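Local coordinates for stringent starvation protein A homolog (Haemophilus influenzae, PDB 3LYK) that probably forms an equimolar complex with the RNA polymerase holoenzyme, but not with the core enzyme, as a member of the glutathione S-transferase superfamily, at residues B[11-16]-B[34-39]; B[21-26]-B[189-194]; B[83-88]-B[150-155]; B[134-139]-B[177-182]. All coordinates share one frame; numbering follows the deposited sequence.

Contact 1 (B[11-16]-B[34-39])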
# COMPACT_ATOMS: atom_id res chain seq x y z
N SER B 11 -8.75 -7.34 16.27
CA SER B 11 -7.31 -7.36 16.30
C SER B 11 -6.79 -8.50 17.13
O SER B 11 -7.52 -9.06 17.96
CB SER B 11 -6.73 -6.05 16.89
OG SER B 11 -7.21 -5.85 18.18
N ASN B 12 -5.50 -8.75 16.95
CA ASN B 12 -4.80 -9.68 17.83
C ASN B 12 -3.68 -8.95 18.55
O ASN B 12 -2.94 -8.17 17.93
CB ASN B 12 -4.25 -10.87 17.02
CG ASN B 12 -3.41 -11.80 17.86
OD1 ASN B 12 -2.23 -11.56 18.03
ND2 ASN B 12 -4.05 -12.83 18.45
N LYS B 13 -3.57 -9.18 19.86
CA LYS B 13 -2.62 -8.45 20.70
C LYS B 13 -1.14 -8.68 20.42
O LYS B 13 -0.32 -7.91 20.87
CB LYS B 13 -2.90 -8.75 22.21
CG LYS B 13 -2.67 -10.22 22.61
CD LYS B 13 -2.76 -10.28 24.15
CE LYS B 13 -3.47 -11.53 24.62
NZ LYS B 13 -2.67 -12.75 24.33
N ASP B 14 -0.78 -9.72 19.68
CA ASP B 14 0.62 -9.91 19.34
C ASP B 14 0.96 -9.54 17.90
O ASP B 14 2.12 -9.67 17.49
CB ASP B 14 1.03 -11.38 19.55
CG ASP B 14 0.90 -11.82 21.03
OD1 ASP B 14 1.32 -11.06 21.94
OD2 ASP B 14 0.35 -12.90 21.28
N ASP B 15 -0.04 -9.07 17.14
CA ASP B 15 0.17 -8.79 15.72
C ASP B 15 0.69 -7.34 15.52
O ASP B 15 0.11 -6.40 16.05
CB ASP B 15 -1.14 -9.05 14.97
CG ASP B 15 -1.04 -8.74 13.49
OD1 ASP B 15 -0.50 -9.57 12.75
OD2 ASP B 15 -1.47 -7.65 13.05
N ILE B 16 1.79 -7.19 14.80
CA ILE B 16 2.47 -5.90 14.66
C ILE B 16 1.62 -4.84 13.92
O ILE B 16 1.66 -3.65 14.25
CB ILE B 16 3.89 -6.08 14.06
CG1 ILE B 16 4.69 -4.79 14.15
CG2 ILE B 16 3.88 -6.65 12.60
CD1 ILE B 16 6.15 -4.99 13.90
N ASN B 34 -12.27 -2.81 21.35
CA ASN B 34 -11.32 -3.84 20.94
C ASN B 34 -11.97 -5.24 20.93
O ASN B 34 -12.46 -5.69 21.96
CB ASN B 34 -10.08 -3.84 21.84
CG ASN B 34 -8.89 -4.53 21.18
OD1 ASN B 34 -8.38 -4.05 20.17
ND2 ASN B 34 -8.48 -5.68 21.70
N ALA B 35 -11.99 -5.92 19.78
CA ALA B 35 -12.50 -7.30 19.79
C ALA B 35 -11.32 -8.19 19.49
O ALA B 35 -10.84 -8.25 18.34
CB ALA B 35 -13.64 -7.50 18.78
N GLU B 36 -10.85 -8.86 20.53
CA GLU B 36 -9.66 -9.68 20.44
C GLU B 36 -9.97 -10.90 19.58
O GLU B 36 -11.05 -11.46 19.67
CB GLU B 36 -9.16 -10.13 21.83
CG GLU B 36 -7.85 -10.90 21.76
CD GLU B 36 -6.66 -10.01 21.37
OE1 GLU B 36 -6.76 -8.76 21.47
OE2 GLU B 36 -5.60 -10.56 20.98
N VAL B 37 -9.05 -11.31 18.73
CA VAL B 37 -9.30 -12.48 17.91
C VAL B 37 -8.10 -13.40 17.96
O VAL B 37 -6.94 -12.96 17.92
CB VAL B 37 -9.67 -12.18 16.41
CG1 VAL B 37 -10.43 -10.87 16.21
CG2 VAL B 37 -8.49 -12.27 15.51
N ASP B 38 -8.41 -14.68 18.03
CA ASP B 38 -7.43 -15.76 17.95
C ASP B 38 -7.30 -16.11 16.48
O ASP B 38 -8.29 -16.42 15.82
CB ASP B 38 -8.01 -16.93 18.75
CG ASP B 38 -7.08 -18.12 18.85
OD1 ASP B 38 -6.76 -18.51 19.98
OD2 ASP B 38 -6.69 -18.67 17.81
N LEU B 39 -6.08 -16.07 15.97
CA LEU B 39 -5.83 -16.35 14.54
C LEU B 39 -6.23 -17.74 14.04
O LEU B 39 -6.54 -17.88 12.87
CB LEU B 39 -4.38 -15.98 14.15
CG LEU B 39 -4.10 -14.50 14.52
CD1 LEU B 39 -2.61 -14.15 14.59
CD2 LEU B 39 -4.81 -13.55 13.58
O HOH W 1 -5.73 -6.64 20.37

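Contact 2 (B[21-26]-B[189-194])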
# COMPACT_ATOMS: atom_id res chain seq x y z
N VAL B 21 -2.04 0.19 14.18
CA VAL B 21 -3.34 0.80 14.15
C VAL B 21 -3.77 1.32 15.54
O VAL B 21 -4.29 2.47 15.68
CB VAL B 21 -4.42 -0.17 13.55
CG1 VAL B 21 -5.84 0.44 13.67
CG2 VAL B 21 -4.13 -0.43 12.05
N LYS B 22 -3.50 0.54 16.59
CA LYS B 22 -3.84 1.03 17.97
C LYS B 22 -3.07 2.26 18.34
O LYS B 22 -3.59 3.09 19.02
CB LYS B 22 -3.61 -0.04 19.06
CG LYS B 22 -4.49 -1.27 18.89
CD LYS B 22 -3.99 -2.31 19.92
CE LYS B 22 -4.94 -3.44 20.06
NZ LYS B 22 -4.27 -4.49 20.89
N ILE B 23 -1.84 2.40 17.90
CA ILE B 23 -1.12 3.63 18.21
C ILE B 23 -1.81 4.82 17.52
O ILE B 23 -2.03 5.88 18.13
CB ILE B 23 0.31 3.53 17.73
CG1 ILE B 23 1.04 2.47 18.55
CG2 ILE B 23 1.01 4.91 17.84
CD1 ILE B 23 2.45 2.16 17.98
N VAL B 24 -2.21 4.62 16.27
CA VAL B 24 -2.89 5.74 15.55
C VAL B 24 -4.23 6.08 16.17
O VAL B 24 -4.54 7.27 16.35
CB VAL B 24 -3.00 5.45 14.02
CG1 VAL B 24 -3.82 6.52 13.32
CG2 VAL B 24 -1.53 5.33 13.44
N LEU B 25 -5.02 5.07 16.53
CA LEU B 25 -6.30 5.33 17.23
C LEU B 25 -6.11 6.15 18.52
O LEU B 25 -6.90 7.06 18.77
CB LEU B 25 -7.06 4.03 17.54
CG LEU B 25 -7.68 3.32 16.32
CD1 LEU B 25 -7.94 1.82 16.58
CD2 LEU B 25 -8.97 4.01 15.89
N ALA B 26 -5.03 5.87 19.28
CA ALA B 26 -4.77 6.54 20.53
C ALA B 26 -4.23 7.94 20.29
O ALA B 26 -4.62 8.86 20.99
CB ALA B 26 -3.81 5.71 21.41
N ARG B 189 5.31 7.89 24.99
CA ARG B 189 4.25 8.78 24.49
C ARG B 189 2.93 8.26 24.98
O ARG B 189 2.76 7.04 25.07
CB ARG B 189 4.20 8.75 22.94
CG ARG B 189 5.21 9.61 22.28
CD ARG B 189 5.00 9.56 20.75
NE ARG B 189 3.90 10.40 20.28
CZ ARG B 189 3.98 11.71 20.04
NH1 ARG B 189 5.10 12.38 20.25
NH2 ARG B 189 2.93 12.38 19.59
N ASP B 190 1.97 9.15 25.28
CA ASP B 190 0.63 8.71 25.73
C ASP B 190 0.00 7.65 24.83
O ASP B 190 -0.64 6.70 25.32
CB ASP B 190 -0.38 9.88 25.83
CG ASP B 190 -0.13 10.78 27.06
OD1 ASP B 190 0.66 10.37 27.96
OD2 ASP B 190 -0.73 11.90 27.13
N SER B 191 0.17 7.82 23.52
CA SER B 191 -0.50 6.89 22.58
C SER B 191 0.12 5.51 22.64
O SER B 191 -0.56 4.50 22.57
CB SER B 191 -0.49 7.44 21.13
OG SER B 191 0.85 7.70 20.68
N PHE B 192 1.44 5.46 22.71
CA PHE B 192 2.12 4.19 22.77
C PHE B 192 1.74 3.47 24.07
O PHE B 192 1.40 2.28 24.03
CB PHE B 192 3.64 4.33 22.67
CG PHE B 192 4.31 3.02 22.47
CD1 PHE B 192 4.57 2.55 21.18
CD2 PHE B 192 4.60 2.20 23.55
CE1 PHE B 192 5.14 1.27 20.98
CE2 PHE B 192 5.18 0.94 23.39
CZ PHE B 192 5.46 0.46 22.10
N LEU B 193 1.76 4.20 25.19
CA LEU B 193 1.29 3.67 26.48
C LEU B 193 -0.10 3.04 26.39
O LEU B 193 -0.27 1.90 26.79
CB LEU B 193 1.30 4.75 27.56
CG LEU B 193 2.69 5.30 27.85
CD1 LEU B 193 2.58 6.57 28.70
CD2 LEU B 193 3.52 4.22 28.57
N GLN B 194 -1.07 3.76 25.82
CA GLN B 194 -2.38 3.17 25.59
C GLN B 194 -2.35 1.97 24.68
O GLN B 194 -3.15 1.05 24.87
CB GLN B 194 -3.34 4.17 24.97
CG GLN B 194 -3.87 5.19 25.96
CD GLN B 194 -4.62 6.28 25.25
OE1 GLN B 194 -4.22 7.44 25.30
NE2 GLN B 194 -5.68 5.91 24.53

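Contact 3 (B[83-88]-B[150-155])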
# COMPACT_ATOMS: atom_id res chain seq x y z
N PRO B 83 -1.55 15.89 13.36
CA PRO B 83 -1.21 15.35 12.03
C PRO B 83 -0.12 14.27 12.14
O PRO B 83 0.90 14.47 12.81
CB PRO B 83 -0.74 16.60 11.22
CG PRO B 83 -0.36 17.67 12.34
CD PRO B 83 -1.27 17.34 13.52
N LEU B 84 -0.34 13.11 11.53
CA LEU B 84 0.68 12.07 11.54
C LEU B 84 1.39 11.96 10.17
O LEU B 84 2.24 11.09 9.95
CB LEU B 84 0.05 10.74 11.96
CG LEU B 84 -0.60 10.75 13.36
CD1 LEU B 84 -1.18 9.37 13.71
CD2 LEU B 84 0.46 11.12 14.41
N MSE B 85 1.02 12.84 9.24
CA MSE B 85 1.76 12.98 7.94
C MSE B 85 1.98 14.44 7.68
O MSE B 85 1.25 15.27 8.21
CB MSE B 85 0.88 12.46 6.83
CG MSE B 85 0.58 11.04 7.06
SE MSE B 85 1.81 10.00 6.00
CE MSE B 85 0.26 9.91 4.87
N GLN B 86 2.94 14.77 6.85
CA GLN B 86 3.08 16.18 6.53
C GLN B 86 2.08 16.56 5.51
O GLN B 86 1.27 15.76 5.05
CB GLN B 86 4.46 16.46 6.00
CG GLN B 86 5.45 15.65 6.75
CD GLN B 86 6.77 16.31 6.78
OE1 GLN B 86 6.89 17.52 6.58
NE2 GLN B 86 7.79 15.53 7.04
N VAL B 87 2.15 17.82 5.15
CA VAL B 87 1.15 18.49 4.34
C VAL B 87 1.54 18.38 2.85
O VAL B 87 0.68 18.23 1.97
CB VAL B 87 1.14 19.99 4.84
CG1 VAL B 87 0.19 20.87 4.05
CG2 VAL B 87 0.74 20.01 6.38
N TYR B 88 2.84 18.42 2.59
CA TYR B 88 3.35 18.65 1.24
C TYR B 88 3.64 17.35 0.47
O TYR B 88 4.08 16.38 1.05
CB TYR B 88 4.57 19.61 1.31
CG TYR B 88 4.12 20.98 1.75
CD1 TYR B 88 3.49 21.84 0.85
CD2 TYR B 88 4.26 21.40 3.08
CE1 TYR B 88 3.00 23.09 1.24
CE2 TYR B 88 3.79 22.68 3.50
CZ TYR B 88 3.16 23.52 2.57
OH TYR B 88 2.72 24.77 2.95
N PHE B 150 6.57 13.38 15.40
CA PHE B 150 6.14 12.00 15.44
C PHE B 150 5.10 11.78 14.34
O PHE B 150 4.21 12.62 14.18
CB PHE B 150 5.48 11.71 16.80
CG PHE B 150 4.99 10.30 16.96
CD1 PHE B 150 5.86 9.29 17.35
CD2 PHE B 150 3.65 9.99 16.74
CE1 PHE B 150 5.41 7.99 17.55
CE2 PHE B 150 3.19 8.68 16.93
CZ PHE B 150 4.07 7.68 17.33
N GLY B 151 5.17 10.65 13.64
CA GLY B 151 4.20 10.42 12.56
C GLY B 151 4.04 8.96 12.24
O GLY B 151 4.56 8.09 12.99
N LEU B 152 3.35 8.68 11.12
CA LEU B 152 3.09 7.30 10.70
C LEU B 152 4.34 6.44 10.53
O LEU B 152 4.27 5.24 10.77
CB LEU B 152 2.21 7.24 9.44
CG LEU B 152 0.79 7.82 9.52
CD1 LEU B 152 -0.00 7.57 8.17
CD2 LEU B 152 -0.00 7.25 10.72
N VAL B 153 5.46 7.01 10.09
CA VAL B 153 6.70 6.21 9.98
C VAL B 153 7.11 5.63 11.37
O VAL B 153 7.49 4.46 11.50
CB VAL B 153 7.87 7.05 9.39
CG1 VAL B 153 9.15 6.23 9.28
CG2 VAL B 153 7.46 7.65 7.98
N ASP B 154 6.98 6.45 12.40
CA ASP B 154 7.25 6.00 13.78
C ASP B 154 6.26 4.92 14.22
O ASP B 154 6.63 4.03 14.99
CB ASP B 154 7.22 7.21 14.72
CG ASP B 154 8.18 8.28 14.29
OD1 ASP B 154 9.41 8.05 14.38
OD2 ASP B 154 7.71 9.33 13.78
N CYS B 155 5.03 4.96 13.69
CA CYS B 155 4.07 3.90 13.92
C CYS B 155 4.50 2.59 13.27
O CYS B 155 3.97 1.54 13.62
CB CYS B 155 2.66 4.30 13.48
SG CYS B 155 2.08 5.77 14.39
O HOH W 2 3.83 14.09 11.78

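Contact 4 (B[134-139]-B[177-182])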
# COMPACT_ATOMS: atom_id res chain seq x y z
N GLY B 134 23.30 0.29 12.17
CA GLY B 134 23.71 0.94 10.93
C GLY B 134 23.01 2.24 10.60
O GLY B 134 23.63 3.16 10.07
N ILE B 135 21.72 2.35 10.92
CA ILE B 135 20.99 3.61 10.64
C ILE B 135 20.98 4.63 11.78
O ILE B 135 20.36 5.68 11.69
CB ILE B 135 19.57 3.38 10.01
CG1 ILE B 135 18.68 2.50 10.90
CG2 ILE B 135 19.71 2.77 8.63
CD1 ILE B 135 18.03 3.24 12.04
N ALA B 136 21.73 4.33 12.84
CA ALA B 136 21.89 5.26 13.96
C ALA B 136 22.18 6.73 13.57
O ALA B 136 21.64 7.64 14.19
CB ALA B 136 22.96 4.75 14.91
N PRO B 137 23.05 6.97 12.57
CA PRO B 137 23.35 8.37 12.20
C PRO B 137 22.10 9.21 11.89
O PRO B 137 22.11 10.42 12.07
CB PRO B 137 24.21 8.21 10.94
CG PRO B 137 24.93 6.91 11.16
CD PRO B 137 23.88 6.03 11.79
N ILE B 138 21.04 8.56 11.43
CA ILE B 138 19.73 9.19 11.22
C ILE B 138 19.30 10.18 12.32
O ILE B 138 18.79 11.26 12.02
CB ILE B 138 18.67 8.09 10.99
CG1 ILE B 138 18.55 7.79 9.50
CG2 ILE B 138 17.32 8.47 11.55
CD1 ILE B 138 19.72 7.01 8.90
N PHE B 139 19.55 9.83 13.59
CA PHE B 139 19.06 10.64 14.71
C PHE B 139 19.92 11.86 15.08
O PHE B 139 19.44 12.78 15.75
CB PHE B 139 18.82 9.77 15.92
CG PHE B 139 17.91 8.60 15.65
CD1 PHE B 139 16.52 8.77 15.64
CD2 PHE B 139 18.44 7.33 15.41
CE1 PHE B 139 15.68 7.67 15.38
CE2 PHE B 139 17.61 6.23 15.17
CZ PHE B 139 16.23 6.39 15.15
N LYS B 177 23.43 4.82 21.53
CA LYS B 177 22.88 5.97 22.26
C LYS B 177 21.66 6.63 21.58
O LYS B 177 20.66 6.94 22.24
CB LYS B 177 23.95 7.03 22.54
CG LYS B 177 24.52 6.97 23.96
CD LYS B 177 25.99 7.41 23.98
CE LYS B 177 26.88 6.35 24.65
NZ LYS B 177 28.30 6.81 24.74
N ALA B 178 21.77 6.85 20.27
CA ALA B 178 20.67 7.39 19.48
C ALA B 178 19.44 6.45 19.45
O ALA B 178 18.32 6.91 19.56
CB ALA B 178 21.14 7.74 18.06
N ILE B 179 19.65 5.14 19.32
CA ILE B 179 18.54 4.17 19.31
C ILE B 179 17.78 4.10 20.68
O ILE B 179 16.54 4.10 20.71
CB ILE B 179 18.98 2.75 18.89
CG1 ILE B 179 19.79 2.75 17.60
CG2 ILE B 179 17.78 1.86 18.66
CD1 ILE B 179 19.01 3.25 16.32
N LYS B 180 18.54 4.10 21.78
CA LYS B 180 17.94 4.13 23.12
C LYS B 180 17.19 5.41 23.35
O LYS B 180 16.12 5.40 23.94
CB LYS B 180 19.02 3.99 24.20
CG LYS B 180 19.59 2.60 24.31
CD LYS B 180 20.92 2.65 25.09
CE LYS B 180 21.37 1.28 25.55
NZ LYS B 180 22.74 1.39 26.16
N ALA B 181 17.76 6.53 22.91
CA ALA B 181 17.07 7.81 23.02
C ALA B 181 15.73 7.79 22.22
O ALA B 181 14.69 8.24 22.72
CB ALA B 181 18.01 9.00 22.59
N TYR B 182 15.75 7.26 21.00
CA TYR B 182 14.51 7.18 20.19
C TYR B 182 13.45 6.31 20.89
O TYR B 182 12.28 6.68 20.96
CB TYR B 182 14.84 6.61 18.79
CG TYR B 182 13.63 6.42 17.91
CD1 TYR B 182 12.99 7.53 17.33
CD2 TYR B 182 13.11 5.13 17.67
CE1 TYR B 182 11.86 7.36 16.50
CE2 TYR B 182 12.00 4.94 16.85
CZ TYR B 182 11.38 6.05 16.26
OH TYR B 182 10.27 5.85 15.48

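Contact 1 (B[11-16]-B[34-39])
Parallel strand pairing between Ser11 and Glu36, continued by side-chain bonds to the loop that follows, joins the C-terminal ends of strands 3-11 and 30-36 at the edge of the N-terminal domain's sheet. Ser11 N donates to Ala35 O over 3.1 Å, and Val37 N gives a shorter, more bent bond to Ser11 O (2.8 Å, 138° at the hydrogen). Beyond the last bridge Asn12 takes over: its ND2 meets Val37 O at 2.9 Å, nearly straight at 171°, with the oxygen in the amide plane and the nitrogen in the carbonyl plane. The other end of that amide, OD1, accepts from Asp14 N in an Asx turn, so both ends of the group are held. This is the strand-to-helix loop of a thioredoxin-like β-α-β unit, and Asp15 caps helix 16-27 through Cys18 N. Over the loop reaches Glu36, its chain bent at chi2 (70°), which brings OE2 to Lys13 N at 2.7 Å through the syn lone pair. Glu36 OE1 accepts from a water 2.6 Å away that also bonds Ser11 OG and Asn34 ND2. Leu39 CD1 packs 4.1 Å from Asn12 CG.

Contact 2 (B[21-26]-B[189-194])
Ala26 presents its methyl group to the first turn of helix 190-195: Ala26 CB lies 3.8 Å from Ser191 CB and 3.7 Å from Ser191 O. Gln194, one turn further on, extends beyond CG alongside the same methyl, and its NE2 comes within 3.6 Å of Ala26 CB in plain van der Waals contact. The small residues Ala26 and Ser191 let the backbones come close, with CA atoms 4.7 Å apart and the short helix axes approaching to 8.0 Å at 129°. Helix 16-27 belongs to the thioredoxin-like N-terminal domain and helix 190-195 to the C-terminal helical domain, so the pair forms part of the domain interface of this GST fold. One turn back from Ala26, Ile23 reaches obliquely to the Phe192 ring, its CD1 3.9 Å from Phe192 CD1. That ring also meets His19, Phe187 and, edge-to-face, Trp162. A chi1 of 57° sets Ser191 OG between the backbone N and carbonyl carbon, where it is hydrogen-bonded to Glu27 OE2, an oxygen that also makes a salt bridge with Arg189. Ser191 CB, meanwhile, rests 3.7 Å from Ile23 O.

Contact 3 (B[83-88]-B[150-155])
Leu84 and Leu152 cross at about a right angle, the CD2 methyl of Leu152 lying against Leu84 CB at 3.7 Å and also touching Leu84 CD1. The other branch of Leu152 turns to the selenomethionine Met85: CD1 is 3.7 Å from both Met85 CG and Met85 SE. Bends at chi2 and chi3 (-98° and -100°) fold the Met85 chain back, so that CE stays near the same methyl. Leu152 is thus straddled by two consecutive residues of the 83-88 loop. Against Phe150, by contrast, Leu84 runs side by side, its CD2 at the ring edge near the plane, 4.1 Å from Phe150 CD2. The backbone fixes this register: Leu152 N donates to Leu84 O at 2.9 Å and 164°, in the carbonyl plane and on a lone pair. Gly151 CA lies 3.3 Å from Leu84 O as well. A water bridges Pro83 O and Phe150 O, and Asp154 OD2 accepts from Gly151 N over the start of helix 152-165. The loop linking helices 68-78 and 89-115 therefore packs on the beginning of helix 152-165, with Leu152 also touching Val24 of helix 16-27 and Met85 reaching Met99 of helix 89-115.

Contact 4 (B[134-139]-B[177-182])
Phe139, in the turn after helix 118-134, packs against Ala178, Ile179 and Tyr182 of helix 176-187 in the C-terminal domain. The aromatic pair, Phe139 and Tyr182, meets obliquely, ring centroids 5.0 Å apart and planes at 38°. The rim of Phe139 does the touching: CE1 lies 3.3 Å from Tyr182 CD1, while CZ sits over one face of the Tyr182 ring. With CG anti to the backbone N (chi1 177°), Tyr182 swings its ring to the end of the Phe139 side chain. Across the Phe139 ring, Ala178 O stands above one face toward the rim, and CG2 of Ile138, the residue before Phe139, lies over the centre of the opposite face.

Aliphatic contacts complete the surface. Ala178 CB packs 3.8 Å from Phe139 CB, near the root of the ring. Ile179 crosses Phe139 at about a right angle and touches CE2 with its CD1 at 3.5 Å; the same Ile179 methyl also lies 4.4 Å from Ile135 CD1 and near Ala136. Phe145, from the loop before helix 152-165, touches Ile135, Phe139 and Tyr182.

The sole polar side-chain group in the cluster, Tyr182 OH, is hydrogen-bonded to Asp154 of helix 152-165. Cohesion across the two segments is accordingly apolar, resting on fit between rings and methyls, and the tyrosine's polar need is met from a third helix.

Along the chain, contacts 1 and 2 interleave, as do contacts 3 and 4, while 3 and 4 both lie within the long loop closed by contact 2. Contact 1 belongs to the N-terminal domain and contact 4 to the C-terminal one, their centres about 30 Å apart on opposite sides of the chain's centre. Contact 2 joins the two domains. Helix 16-27 ties it to contact 1 through Lys22, packed against Ser11 and Asn34, and to contact 3, centred about 14 Å away, where Val24 meets Leu152. Contacts 3 and 4 share the Asp154-Tyr182 link between helices 152-165 and 176-187. Touching neighbours thus form a continuous chain of packing from the sheet edge to helix 176-187.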